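Local atomic coordinates of 5-formaminoimidazole-4-carboxamide-1-(Beta)-D-ribofuranosyl 5'-monophosphate synthetase (Thermococcus kodakarensis, PDB entry 2PBZ), a protein that probably uses ATP and a divalent metal ion to form a carbon-nitrogen bond in the biosynthesis of the purine nucleotide IMP, as an ATP-grasp ligase. Residues K94-F99 / I265-D270; D103-G108 / R236-L241; V173-S178 / F250-A255. All blocks are in the same frame, centred on the assembly; numbering follows the deposited sequence.

Contacts 1 and 3 lie near the middle of the chain, each centred about 7 Å from its centre, whereas contact 2 is more peripheral, at about 17 Å. Contacts 1 and 3 share the antiparallel sheet: strands 249-255 and 261-266 are neighbours in it, and Asp270 OD2 lies 2.9 Å from His253 NE2, probably hydrogen-bonded. Contacts 1 and 2 meet through Trp95, which packs on Ala105, Met238 and Leu241. The chemistry follows the place: backbone ladder and aromatic rings in buried contact 3, a carboxylate gripping a loop and an arginine in partly buried contact 1, and thin apolar packing of two helices in contact 2.

Contact 1: residues K94-F99 / I265-D270; sequences KWETTF and IASRID
The backbones of 94-99 and 265-270 come closest at Glu96 and Ser267, whose CA atoms are 5.5 Å apart, where an irregular loop passes the end of strand 261-266. Glu96 carries the contact. Its CG lies between the backbone N and carbonyl carbon (chi1 84°) and the chain runs on extended, which delivers the carboxylate to the turn after the strand. OE2 accepts the N-H of Arg268 NE in a salt bridge of 2.7 Å through its syn lone pair, although the oxygen is tilted out of the guanidinium plane. OE1 lies over one face of that guanidinium and accepts a weak bond from Ser267 N at 3.2 Å. The Glu96 and Arg268 side chains cross at about a right angle, with their planes 58° apart. Arg268 is steadied from its other end, where NH1 reaches Ile269 O at 3.0 Å, so the guanidinium links the carboxylate to its own loop. Ser267 OG sits beside Glu96 but bonds to Leu93 O. The Ile265 CD1 methyl lies against the backbone carbonyl of Trp95, 3.5 Å from its O, and Ile265 CG1 makes an apolar contact with Glu96 CB at 3.9 Å. Trp95 itself turns to helices 99-109 and 224-241, with NE1 bonded to Glu242. A Glu-Arg salt bridge thus binds a loop to the end of a strand, about 6 Å from a bound ATP at the Arg268 side chain, in what is probably an ATP-grasp domain.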
ATOM      1  N   LYS A  94      12.333  25.583  10.546  1.00 50.82           N
ATOM      2  CA  LYS A  94      12.391  25.536  12.011  1.00 51.16           C
ATOM      3  C   LYS A  94      11.028  25.447  12.693  1.00 50.55           C
ATOM      4  O   LYS A  94      10.934  25.106  13.868  1.00 48.80           O
ATOM      5  CB  LYS A  94      13.147  26.758  12.545  1.00 52.53           C
ATOM      6  CG  LYS A  94      12.513  28.089  12.159  1.00 53.63           C
ATOM      7  CD  LYS A  94      13.115  29.259  12.931  1.00 54.05           C
ATOM      8  CE  LYS A  94      12.467  30.570  12.528  1.00 54.48           C
ATOM      9  NZ  LYS A  94      12.714  30.918  11.105  1.00 56.31           N
ATOM     10  N   TRP A  95       9.978  25.746  11.942  1.00 51.49           N
ATOM     11  CA  TRP A  95       8.627  25.740  12.481  1.00 53.23           C
ATOM     12  C   TRP A  95       8.057  24.408  12.927  1.00 53.28           C
ATOM     13  O   TRP A  95       7.007  24.376  13.568  1.00 53.08           O
ATOM     14  CB  TRP A  95       7.682  26.394  11.486  1.00 54.72           C
ATOM     15  CG  TRP A  95       7.818  27.884  11.495  1.00 58.14           C
ATOM     16  CD1 TRP A  95       8.809  28.628  10.929  1.00 58.15           C
ATOM     17  CD2 TRP A  95       6.937  28.812  12.149  1.00 59.70           C
ATOM     18  NE1 TRP A  95       8.599  29.964  11.184  1.00 60.09           N
ATOM     19  CE2 TRP A  95       7.461  30.108  11.934  1.00 59.99           C
ATOM     20  CE3 TRP A  95       5.754  28.672  12.899  1.00 60.48           C
ATOM     21  CZ2 TRP A  95       6.844  31.263  12.442  1.00 60.31           C
ATOM     22  CZ3 TRP A  95       5.134  29.826  13.408  1.00 60.09           C
ATOM     23  CH2 TRP A  95       5.686  31.106  13.174  1.00 60.05           C
ATOM     24  N   GLU A  96       8.738  23.311  12.601  1.00 53.82           N
ATOM     25  CA  GLU A  96       8.264  21.999  13.006  1.00 54.23           C
ATOM     26  C   GLU A  96       9.138  21.516  14.154  1.00 54.51           C
ATOM     27  O   GLU A  96       8.895  20.458  14.743  1.00 55.31           O
ATOM     28  CB  GLU A  96       8.352  21.016  11.837  1.00 53.82           C
ATOM     29  CG  GLU A  96       9.725  20.397  11.668  1.00 54.25           C
ATOM     30  CD  GLU A  96       9.817  19.450  10.485  1.00 55.09           C
ATOM     31  OE1 GLU A  96       8.881  18.641  10.268  1.00 56.07           O
ATOM     32  OE2 GLU A  96      10.845  19.497   9.776  1.00 56.39           O
ATOM     33  N   THR A  97      10.141  22.319  14.493  1.00 54.83           N
ATOM     34  CA  THR A  97      11.096  21.960  15.533  1.00 55.93           C
ATOM     35  C   THR A  97      10.688  22.104  16.999  1.00 55.07           C
ATOM     36  O   THR A  97      11.215  21.393  17.853  1.00 55.50           O
ATOM     37  CB  THR A  97      12.409  22.724  15.321  1.00 57.60           C
ATOM     38  OG1 THR A  97      12.838  22.560  13.959  1.00 58.75           O
ATOM     39  CG2 THR A  97      13.492  22.175  16.240  1.00 59.51           C
ATOM     40  N   THR A  98       9.767  23.014  17.299  1.00 54.85           N
ATOM     41  CA  THR A  98       9.318  23.212  18.679  1.00 54.41           C
ATOM     42  C   THR A  98       7.800  23.297  18.807  1.00 55.67           C
ATOM     43  O   THR A  98       7.084  23.610  17.839  1.00 56.23           O
ATOM     44  CB  THR A  98       9.859  24.517  19.289  1.00 53.09           C
ATOM     45  OG1 THR A  98       9.240  25.629  18.633  1.00 53.26           O
ATOM     46  CG2 THR A  98      11.368  24.605  19.130  1.00 53.53           C
ATOM     47  N   PHE A  99       7.318  23.028  20.018  1.00 56.13           N
ATOM     48  CA  PHE A  99       5.893  23.112  20.325  1.00 56.12           C
ATOM     49  C   PHE A  99       5.426  24.550  20.094  1.00 56.94           C
ATOM     50  O   PHE A  99       4.379  24.790  19.484  1.00 57.04           O
ATOM     51  CB  PHE A  99       5.645  22.770  21.791  1.00 55.20           C
ATOM     52  CG  PHE A  99       6.065  21.384  22.177  1.00 54.22           C
ATOM     53  CD1 PHE A  99       6.718  21.158  23.390  1.00 53.46           C
ATOM     54  CD2 PHE A  99       5.761  20.290  21.366  1.00 53.84           C
ATOM     55  CE1 PHE A  99       7.055  19.862  23.789  1.00 52.37           C
ATOM     56  CE2 PHE A  99       6.097  18.984  21.760  1.00 51.89           C
ATOM     57  CZ  PHE A  99       6.740  18.774  22.965  1.00 52.28           C
ATOM     58  N   ILE A 265       3.337  18.871  12.402  1.00 43.53           N
ATOM     59  CA  ILE A 265       3.513  19.293  11.017  1.00 43.66           C
ATOM     60  C   ILE A 265       4.893  18.927  10.496  1.00 43.53           C
ATOM     61  O   ILE A 265       5.772  18.518  11.246  1.00 42.91           O
ATOM     62  CB  ILE A 265       3.369  20.829  10.856  1.00 44.34           C
ATOM     63  CG1 ILE A 265       4.469  21.540  11.664  1.00 45.79           C
ATOM     64  CG2 ILE A 265       1.989  21.278  11.296  1.00 43.20           C
ATOM     65  CD1 ILE A 265       4.622  23.014  11.333  1.00 46.24           C
ATOM     66  N   ALA A 266       5.066  19.075   9.193  1.00 43.60           N
ATOM     67  CA  ALA A 266       6.342  18.809   8.555  1.00 43.44           C
ATOM     68  C   ALA A 266       6.620  20.092   7.805  1.00 43.27           C
ATOM     69  O   ALA A 266       5.845  20.485   6.939  1.00 43.72           O
ATOM     70  CB  ALA A 266       6.235  17.638   7.584  1.00 42.74           C
ATOM     71  N   SER A 267       7.703  20.768   8.151  1.00 43.05           N
ATOM     72  CA  SER A 267       8.016  22.013   7.477  1.00 42.95           C
ATOM     73  C   SER A 267       8.846  21.767   6.232  1.00 42.46           C
ATOM     74  O   SER A 267       9.414  22.692   5.677  1.00 42.88           O
ATOM     75  CB  SER A 267       8.731  22.977   8.432  1.00 43.03           C
ATOM     76  OG  SER A 267       9.880  22.392   9.024  1.00 44.53           O
ATOM     77  N   ARG A 268       8.887  20.510   5.796  1.00 42.58           N
ATOM     78  CA  ARG A 268       9.629  20.092   4.600  1.00 41.80           C
ATOM     79  C   ARG A 268       9.094  18.749   4.120  1.00 41.04           C
ATOM     80  O   ARG A 268       8.142  18.239   4.693  1.00 41.01           O
ATOM     81  CB  ARG A 268      11.126  19.996   4.911  1.00 40.96           C
ATOM     82  CG  ARG A 268      11.444  19.481   6.301  1.00 38.95           C
ATOM     83  CD  ARG A 268      11.085  18.033   6.447  1.00 35.46           C
ATOM     84  NE  ARG A 268      11.186  17.599   7.827  1.00 35.74           N
ATOM     85  CZ  ARG A 268      10.862  16.381   8.228  1.00 37.58           C
ATOM     86  NH1 ARG A 268      10.422  15.493   7.346  1.00 35.80           N
ATOM     87  NH2 ARG A 268      10.979  16.050   9.507  1.00 37.66           N
ATOM     88  N   ILE A 269       9.688  18.184   3.072  1.00 39.51           N
ATOM     89  CA  ILE A 269       9.233  16.894   2.560  1.00 37.59           C
ATOM     90  C   ILE A 269       9.194  15.910   3.717  1.00 37.59           C
ATOM     91  O   ILE A 269      10.204  15.581   4.320  1.00 36.50           O
ATOM     92  CB  ILE A 269      10.134  16.391   1.421  1.00 37.44           C
ATOM     93  CG1 ILE A 269       9.578  15.083   0.870  1.00 36.13           C
ATOM     94  CG2 ILE A 269      11.569  16.235   1.899  1.00 38.35           C
ATOM     95  CD1 ILE A 269      10.206  14.689  -0.424  1.00 37.92           C
ATOM     96  N   ASP A 270       7.990  15.448   4.012  1.00 38.57           N
ATOM     97  CA  ASP A 270       7.712  14.574   5.134  1.00 40.40           C
ATOM     98  C   ASP A 270       8.365  13.198   5.291  1.00 41.55           C
ATOM     99  O   ASP A 270       8.791  12.837   6.401  1.00 43.01           O
ATOM    100  CB  ASP A 270       6.197  14.446   5.266  1.00 41.18           C
ATOM    101  CG  ASP A 270       5.797  13.443   6.293  1.00 41.87           C
ATOM    102  OD1 ASP A 270       5.794  12.238   5.957  1.00 41.58           O
ATOM    103  OD2 ASP A 270       5.507  13.860   7.434  1.00 44.80           O
TER

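Contact 2: residues D103-G108 / R236-L241; sequences DKALEG and RTMREL
Thr237 meets Gly108 where helices 99-109 and 224-241 draw together: the CA atoms of Thr237 and Gly108 are 6.1 Å apart, and Thr237 CG2 lies on the carbonyl oxygen of Gly108, 3.2 Å from that O. The Thr237 hydroxyl faces the same helix but stays 3.9 Å from Ala105 O, too far for a hydrogen bond. Met238, a selenomethionine, comes next. Its CG is anti to the carbonyl carbon (chi1 -76°), and this torsion with the bend at chi2 sets SE on Ala105 CB at 3.8 Å; the bend at chi3 turns CE toward Trp95. One turn on from Thr237, Leu241 reaches over to helix 99-109 with CD2, which comes to 3.9 Å from Ala105 CA. The same methyl touches Lys104 CG at 4.0 Å, where the aliphatic part of the lysine flanks it on the solvent side. The segment axes approach to 9.4 Å with their directions 132° apart. Around the contact, Trp95 packs against Leu241 from the loop before helix 99-109, Phe92 and Val246 touch Met238, and Leu106 leaves the other side of helix 99-109 to cover Ala262 and Ile265 of strand 261-266.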
ATOM      1  N   ASP A 103       2.479  25.082  17.623  1.00 58.66           N
ATOM      2  CA  ASP A 103       1.198  25.562  18.142  1.00 59.49           C
ATOM      3  C   ASP A 103       0.809  26.881  17.503  1.00 59.18           C
ATOM      4  O   ASP A 103      -0.294  27.015  16.974  1.00 58.82           O
ATOM      5  CB  ASP A 103       1.278  25.764  19.653  1.00 61.03           C
ATOM      6  CG  ASP A 103       1.499  24.478  20.392  1.00 63.05           C
ATOM      7  OD1 ASP A 103       2.304  24.492  21.349  1.00 64.53           O
ATOM      8  OD2 ASP A 103       0.872  23.461  20.028  1.00 64.13           O
ATOM      9  N   LYS A 104       1.720  27.849  17.563  1.00 58.60           N
ATOM     10  CA  LYS A 104       1.488  29.172  17.015  1.00 58.23           C
ATOM     11  C   LYS A 104       0.871  29.076  15.633  1.00 58.44           C
ATOM     12  O   LYS A 104      -0.181  29.651  15.370  1.00 59.38           O
ATOM     13  CB  LYS A 104       2.801  29.937  16.965  1.00 58.54           C
ATOM     14  CG  LYS A 104       2.680  31.382  16.518  1.00 58.62           C
ATOM     15  CD  LYS A 104       4.028  32.118  16.621  1.00 59.88           C
ATOM     16  CE  LYS A 104       4.541  32.174  18.074  1.00 60.18           C
ATOM     17  NZ  LYS A 104       5.797  32.982  18.254  1.00 59.93           N
ATOM     18  N   ALA A 105       1.505  28.311  14.756  1.00 58.26           N
ATOM     19  CA  ALA A 105       1.008  28.147  13.390  1.00 58.34           C
ATOM     20  C   ALA A 105      -0.346  27.442  13.326  1.00 58.25           C
ATOM     21  O   ALA A 105      -1.266  27.917  12.662  1.00 58.55           O
ATOM     22  CB  ALA A 105       2.033  27.374  12.553  1.00 58.31           C
ATOM     23  N   LEU A 106      -0.459  26.298  14.000  1.00 58.20           N
ATOM     24  CA  LEU A 106      -1.703  25.538  14.002  1.00 57.93           C
ATOM     25  C   LEU A 106      -2.859  26.368  14.582  1.00 58.69           C
ATOM     26  O   LEU A 106      -3.984  26.330  14.069  1.00 57.13           O
ATOM     27  CB  LEU A 106      -1.511  24.223  14.776  1.00 56.02           C
ATOM     28  CG  LEU A 106      -0.702  23.125  14.058  1.00 55.13           C
ATOM     29  CD1 LEU A 106      -0.367  22.024  15.026  1.00 53.74           C
ATOM     30  CD2 LEU A 106      -1.492  22.566  12.875  1.00 53.52           C
ATOM     31  N   GLU A 107      -2.580  27.127  15.638  1.00 59.36           N
ATOM     32  CA  GLU A 107      -3.610  27.967  16.232  1.00 61.35           C
ATOM     33  C   GLU A 107      -3.945  29.060  15.221  1.00 61.47           C
ATOM     34  O   GLU A 107      -5.112  29.317  14.935  1.00 61.38           O
ATOM     35  CB  GLU A 107      -3.110  28.582  17.542  1.00 62.07           C
ATOM     36  CG  GLU A 107      -2.531  27.547  18.496  1.00 66.24           C
ATOM     37  CD  GLU A 107      -2.264  28.103  19.886  1.00 68.64           C
ATOM     38  OE1 GLU A 107      -1.514  29.107  19.996  1.00 68.83           O
ATOM     39  OE2 GLU A 107      -2.803  27.537  20.865  1.00 69.98           O
ATOM     40  N   GLY A 108      -2.903  29.671  14.659  1.00 61.48           N
ATOM     41  CA  GLY A 108      -3.086  30.729  13.687  1.00 60.29           C
ATOM     42  C   GLY A 108      -3.880  30.308  12.471  1.00 60.15           C
ATOM     43  O   GLY A 108      -4.491  31.146  11.812  1.00 59.95           O
ATOM     44  N   ARG A 236      -2.018  30.409   4.323  1.00 49.00           N
ATOM     45  CA  ARG A 236      -2.320  31.813   4.590  1.00 49.03           C
ATOM     46  C   ARG A 236      -1.574  32.346   5.790  1.00 48.09           C
ATOM     47  O   ARG A 236      -0.843  33.318   5.675  1.00 48.19           O
ATOM     48  CB  ARG A 236      -3.823  32.028   4.810  1.00 51.47           C
ATOM     49  CG  ARG A 236      -4.733  31.354   3.788  1.00 53.12           C
ATOM     50  CD  ARG A 236      -4.411  31.759   2.352  1.00 54.15           C
ATOM     51  NE  ARG A 236      -5.051  33.009   1.951  1.00 55.87           N
ATOM     52  CZ  ARG A 236      -4.811  33.635   0.802  1.00 56.86           C
ATOM     53  NH1 ARG A 236      -3.944  33.125  -0.058  1.00 57.59           N
ATOM     54  NH2 ARG A 236      -5.429  34.771   0.509  1.00 57.07           N
ATOM     55  N   THR A 237      -1.735  31.709   6.943  1.00 48.83           N
ATOM     56  CA  THR A 237      -1.061  32.202   8.137  1.00 50.94           C
ATOM     57  C   THR A 237       0.454  32.094   8.096  1.00 52.23           C
ATOM     58  O   THR A 237       1.152  32.876   8.745  1.00 53.58           O
ATOM     59  CB  THR A 237      -1.556  31.509   9.436  1.00 51.77           C
ATOM     60  OG1 THR A 237      -0.501  30.703   9.975  1.00 51.51           O
ATOM     61  CG2 THR A 237      -2.788  30.662   9.179  1.00 49.07           C
HETATM   62  N   MSE A 238       0.974  31.132   7.347  1.00 53.71           N
HETATM   63  CA  MSE A 238       2.413  30.980   7.251  1.00 55.04           C
HETATM   64  C   MSE A 238       2.970  32.075   6.373  1.00 55.54           C
HETATM   65  O   MSE A 238       4.119  32.478   6.524  1.00 55.39           O
HETATM   66  CB  MSE A 238       2.785  29.605   6.694  1.00 55.96           C
HETATM   67  CG  MSE A 238       2.639  28.488   7.718  1.00 58.18           C
HETATM   68 SE   MSE A 238       3.563  28.841   9.396  1.00 62.49          SE
HETATM   69  CE  MSE A 238       5.339  29.232   8.740  1.00 61.46           C
ATOM     70  N   ARG A 239       2.140  32.561   5.460  1.00 57.02           N
ATOM     71  CA  ARG A 239       2.531  33.640   4.564  1.00 59.25           C
ATOM     72  C   ARG A 239       2.715  34.925   5.404  1.00 60.45           C
ATOM     73  O   ARG A 239       3.400  35.861   4.988  1.00 61.55           O
ATOM     74  CB  ARG A 239       1.453  33.833   3.490  1.00 58.34           C
ATOM     75  CG  ARG A 239       1.932  34.552   2.248  1.00 59.33           C
ATOM     76  CD  ARG A 239       0.775  34.843   1.304  1.00 62.65           C
ATOM     77  NE  ARG A 239       0.139  33.644   0.750  1.00 65.21           N
ATOM     78  CZ  ARG A 239       0.602  32.950  -0.290  1.00 66.59           C
ATOM     79  NH1 ARG A 239       1.722  33.323  -0.897  1.00 67.00           N
ATOM     80  NH2 ARG A 239      -0.077  31.910  -0.761  1.00 65.94           N
ATOM     81  N   GLU A 240       2.107  34.936   6.593  1.00 61.04           N
ATOM     82  CA  GLU A 240       2.189  36.054   7.538  1.00 61.88           C
ATOM     83  C   GLU A 240       3.275  35.793   8.562  1.00 60.64           C
ATOM     84  O   GLU A 240       4.275  36.504   8.628  1.00 60.22           O
ATOM     85  CB  GLU A 240       0.872  36.214   8.287  1.00 64.46           C
ATOM     86  CG  GLU A 240      -0.240  36.770   7.451  1.00 68.30           C
ATOM     87  CD  GLU A 240       0.032  38.202   7.048  1.00 70.85           C
ATOM     88  OE1 GLU A 240       0.149  39.081   7.951  1.00 71.06           O
ATOM     89  OE2 GLU A 240       0.138  38.446   5.826  1.00 71.69           O
ATOM     90  N   LEU A 241       3.048  34.758   9.361  1.00 60.25           N
ATOM     91  CA  LEU A 241       3.957  34.354  10.422  1.00 62.12           C
ATOM     92  C   LEU A 241       5.428  34.207  10.015  1.00 62.68           C
ATOM     93  O   LEU A 241       6.327  34.337  10.853  1.00 62.23           O
ATOM     94  CB  LEU A 241       3.450  33.040  11.025  1.00 62.47           C
ATOM     95  CG  LEU A 241       2.762  33.089  12.395  1.00 61.97           C
ATOM     96  CD1 LEU A 241       1.906  34.345  12.534  1.00 62.19           C
ATOM     97  CD2 LEU A 241       1.931  31.830  12.577  1.00 61.07           C
TER

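Contact 3: residues V173-S178 / F250-A255; sequences VHFFYS and FALHFA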
ATOM      1  N   VAL A 173      -0.909  13.896   6.027  1.00 44.21           N
ATOM      2  CA  VAL A 173      -1.288  14.518   4.772  1.00 43.40           C
ATOM      3  C   VAL A 173      -0.164  15.327   4.167  1.00 43.22           C
ATOM      4  O   VAL A 173       0.409  16.193   4.806  1.00 44.63           O
ATOM      5  CB  VAL A 173      -2.515  15.423   4.964  1.00 42.19           C
ATOM      6  CG1 VAL A 173      -3.122  15.779   3.601  1.00 41.22           C
ATOM      7  CG2 VAL A 173      -3.534  14.713   5.847  1.00 41.95           C
ATOM      8  N   HIS A 174       0.131  15.048   2.914  1.00 42.00           N
ATOM      9  CA  HIS A 174       1.200  15.726   2.208  1.00 42.03           C
ATOM     10  C   HIS A 174       0.666  16.812   1.273  1.00 41.02           C
ATOM     11  O   HIS A 174      -0.264  16.577   0.493  1.00 40.57           O
ATOM     12  CB  HIS A 174       1.997  14.685   1.417  1.00 43.76           C
ATOM     13  CG  HIS A 174       2.451  13.529   2.253  1.00 46.68           C
ATOM     14  ND1 HIS A 174       3.460  13.639   3.187  1.00 46.95           N
ATOM     15  CD2 HIS A 174       1.988  12.260   2.349  1.00 47.58           C
ATOM     16  CE1 HIS A 174       3.595  12.489   3.824  1.00 47.41           C
ATOM     17  NE2 HIS A 174       2.713  11.636   3.337  1.00 48.42           N
ATOM     18  N   PHE A 175       1.263  17.997   1.354  1.00 39.34           N
ATOM     19  CA  PHE A 175       0.857  19.128   0.513  1.00 38.98           C
ATOM     20  C   PHE A 175       2.031  19.734  -0.226  1.00 40.06           C
ATOM     21  O   PHE A 175       3.191  19.568   0.156  1.00 39.68           O
ATOM     22  CB  PHE A 175       0.245  20.260   1.338  1.00 37.74           C
ATOM     23  CG  PHE A 175      -1.066  19.933   1.970  1.00 36.82           C
ATOM     24  CD1 PHE A 175      -1.144  19.634   3.324  1.00 35.56           C
ATOM     25  CD2 PHE A 175      -2.244  19.993   1.222  1.00 37.19           C
ATOM     26  CE1 PHE A 175      -2.373  19.407   3.938  1.00 35.04           C
ATOM     27  CE2 PHE A 175      -3.486  19.768   1.820  1.00 36.40           C
ATOM     28  CZ  PHE A 175      -3.550  19.476   3.181  1.00 36.55           C
ATOM     29  N   PHE A 176       1.716  20.467  -1.279  1.00 41.08           N
ATOM     30  CA  PHE A 176       2.748  21.148  -2.036  1.00 41.42           C
ATOM     31  C   PHE A 176       2.158  22.446  -2.529  1.00 41.42           C
ATOM     32  O   PHE A 176       1.377  22.443  -3.471  1.00 40.80           O
ATOM     33  CB  PHE A 176       3.209  20.314  -3.232  1.00 40.45           C
ATOM     34  CG  PHE A 176       4.395  20.898  -3.954  1.00 41.53           C
ATOM     35  CD1 PHE A 176       5.688  20.453  -3.671  1.00 41.65           C
ATOM     36  CD2 PHE A 176       4.226  21.893  -4.915  1.00 40.50           C
ATOM     37  CE1 PHE A 176       6.794  20.986  -4.334  1.00 42.26           C
ATOM     38  CE2 PHE A 176       5.326  22.441  -5.590  1.00 41.51           C
ATOM     39  CZ  PHE A 176       6.614  21.983  -5.297  1.00 42.40           C
ATOM     40  N   TYR A 177       2.492  23.556  -1.883  1.00 42.29           N
ATOM     41  CA  TYR A 177       1.973  24.819  -2.370  1.00 42.97           C
ATOM     42  C   TYR A 177       2.959  25.298  -3.420  1.00 42.51           C
ATOM     43  O   TYR A 177       4.143  25.374  -3.154  1.00 42.11           O
ATOM     44  CB  TYR A 177       1.870  25.863  -1.267  1.00 45.52           C
ATOM     45  CG  TYR A 177       1.463  27.185  -1.855  1.00 48.59           C
ATOM     46  CD1 TYR A 177       0.208  27.339  -2.440  1.00 49.20           C
ATOM     47  CD2 TYR A 177       2.375  28.238  -1.954  1.00 50.17           C
ATOM     48  CE1 TYR A 177      -0.129  28.499  -3.118  1.00 52.50           C
ATOM     49  CE2 TYR A 177       2.045  29.408  -2.635  1.00 52.80           C
ATOM     50  CZ  TYR A 177       0.790  29.527  -3.215  1.00 53.71           C
ATOM     51  OH  TYR A 177       0.457  30.662  -3.896  1.00 54.94           O
ATOM     52  N   SER A 178       2.492  25.630  -4.612  1.00 43.18           N
ATOM     53  CA  SER A 178       3.425  26.057  -5.632  1.00 44.40           C
ATOM     54  C   SER A 178       3.251  27.497  -6.038  1.00 46.45           C
ATOM     55  O   SER A 178       2.152  27.915  -6.395  1.00 48.06           O
ATOM     56  CB  SER A 178       3.289  25.182  -6.867  1.00 43.07           C
ATOM     57  OG  SER A 178       2.118  25.503  -7.567  1.00 44.56           O
ATOM     58  N   PHE A 250       5.016  20.286   2.513  1.00 42.51           N
ATOM     59  CA  PHE A 250       4.799  20.426   3.942  1.00 40.90           C
ATOM     60  C   PHE A 250       3.742  19.396   4.272  1.00 40.52           C
ATOM     61  O   PHE A 250       3.063  18.897   3.378  1.00 39.05           O
ATOM     62  CB  PHE A 250       4.382  21.871   4.333  1.00 40.17           C
ATOM     63  CG  PHE A 250       2.997  22.277   3.882  1.00 38.74           C
ATOM     64  CD1 PHE A 250       1.940  22.287   4.779  1.00 37.77           C
ATOM     65  CD2 PHE A 250       2.760  22.675   2.572  1.00 39.14           C
ATOM     66  CE1 PHE A 250       0.660  22.690   4.378  1.00 38.89           C
ATOM     67  CE2 PHE A 250       1.495  23.079   2.160  1.00 39.64           C
ATOM     68  CZ  PHE A 250       0.440  23.087   3.067  1.00 39.48           C
ATOM     69  N   ALA A 251       3.625  19.045   5.542  1.00 40.54           N
ATOM     70  CA  ALA A 251       2.638  18.056   5.930  1.00 41.17           C
ATOM     71  C   ALA A 251       1.993  18.354   7.264  1.00 41.53           C
ATOM     72  O   ALA A 251       2.627  18.880   8.181  1.00 42.21           O
ATOM     73  CB  ALA A 251       3.273  16.674   5.962  1.00 40.77           C
ATOM     74  N   LEU A 252       0.717  18.017   7.356  1.00 40.49           N
ATOM     75  CA  LEU A 252      -0.024  18.195   8.586  1.00 40.34           C
ATOM     76  C   LEU A 252      -0.225  16.786   9.136  1.00 40.07           C
ATOM     77  O   LEU A 252      -0.556  15.864   8.396  1.00 39.93           O
ATOM     78  CB  LEU A 252      -1.363  18.868   8.294  1.00 41.25           C
ATOM     79  CG  LEU A 252      -1.240  20.227   7.601  1.00 40.66           C
ATOM     80  CD1 LEU A 252      -2.605  20.773   7.257  1.00 40.44           C
ATOM     81  CD2 LEU A 252      -0.493  21.179   8.513  1.00 40.97           C
ATOM     82  N   HIS A 253       0.021  16.607  10.423  1.00 39.43           N
ATOM     83  CA  HIS A 253      -0.132  15.300  11.041  1.00 40.53           C
ATOM     84  C   HIS A 253      -1.410  15.257  11.882  1.00 41.62           C
ATOM     85  O   HIS A 253      -1.669  16.147  12.687  1.00 41.91           O
ATOM     86  CB  HIS A 253       1.114  14.985  11.886  1.00 40.22           C
ATOM     87  CG  HIS A 253       2.391  15.007  11.099  1.00 40.32           C
ATOM     88  ND1 HIS A 253       3.635  14.877  11.680  1.00 39.67           N
ATOM     89  CD2 HIS A 253       2.612  15.137   9.768  1.00 39.76           C
ATOM     90  CE1 HIS A 253       4.565  14.927  10.743  1.00 40.38           C
ATOM     91  NE2 HIS A 253       3.970  15.085   9.575  1.00 40.31           N
ATOM     92  N   PHE A 254      -2.213  14.220  11.691  1.00 42.09           N
ATOM     93  CA  PHE A 254      -3.469  14.123  12.420  1.00 44.55           C
ATOM     94  C   PHE A 254      -3.748  12.810  13.089  1.00 44.92           C
ATOM     95  O   PHE A 254      -3.191  11.778  12.745  1.00 46.34           O
ATOM     96  CB  PHE A 254      -4.667  14.376  11.500  1.00 45.98           C
ATOM     97  CG  PHE A 254      -4.775  15.774  10.999  1.00 47.03           C
ATOM     98  CD1 PHE A 254      -4.276  16.120   9.739  1.00 46.12           C
ATOM     99  CD2 PHE A 254      -5.424  16.741  11.762  1.00 46.04           C
ATOM    100  CE1 PHE A 254      -4.438  17.423   9.250  1.00 46.14           C
ATOM    101  CE2 PHE A 254      -5.592  18.040  11.282  1.00 45.49           C
ATOM    102  CZ  PHE A 254      -5.103  18.381  10.028  1.00 45.13           C
ATOM    103  N   ALA A 255      -4.678  12.873  14.026  1.00 44.90           N
ATOM    104  CA  ALA A 255      -5.141  11.716  14.759  1.00 47.40           C
ATOM    105  C   ALA A 255      -6.617  11.707  14.395  1.00 49.51           C
ATOM    106  O   ALA A 255      -7.329  12.670  14.691  1.00 50.80           O
ATOM    107  CB  ALA A 255      -4.968  11.930  16.249  1.00 46.51           C
TER
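Two inner strands of the antiparallel sheet in the ATP-grasp part of the protein, 170-178 and 249-255, pair here through Val173-Leu252 and Phe175-Phe250, both hydrogen-bonded pairs, with the non-hydrogen-bonded pair His174-Ala251 between them. Phe175 N to Phe250 O is the shortest bond of the ladder at 2.9 Å and nearly straight at 160°; Phe250 N returns a bond to Phe175 O. Val173 and Leu252 exchange bonds in the same way, and Val173 O, which accepts Leu252 N, also receives a CA-H...O contact from Ala251 CA at 3.1 Å. On the face shared by Val173, Phe175, Phe250 and Leu252, the Phe250 ring is swung back over the neighbouring strand (chi1 70°) and lies over Phe175 CB, though the closeness there is doubtful in the model. The Phe175 and Phe250 rings are almost parallel, planes 17° apart, but laterally offset, centroids 5.1 Å apart, with little stacking. Farther along, Phe175 CE1 touches Leu252 CD1 at 3.6 Å, and Val173 CG2 meets the edge of the Phe254 ring. Cutting Phe250 back to an alanine removes the ring and is likely to leave the Phe175 and Phe234 rings without their shared neighbour. On the opposite face, Ala251 lies beside His174, and Asp270 touches both. The chemistry thus implies a division of labour: backbone hydrogen bonds set the register, while aromatic and aliphatic groups bury one face of the sheet.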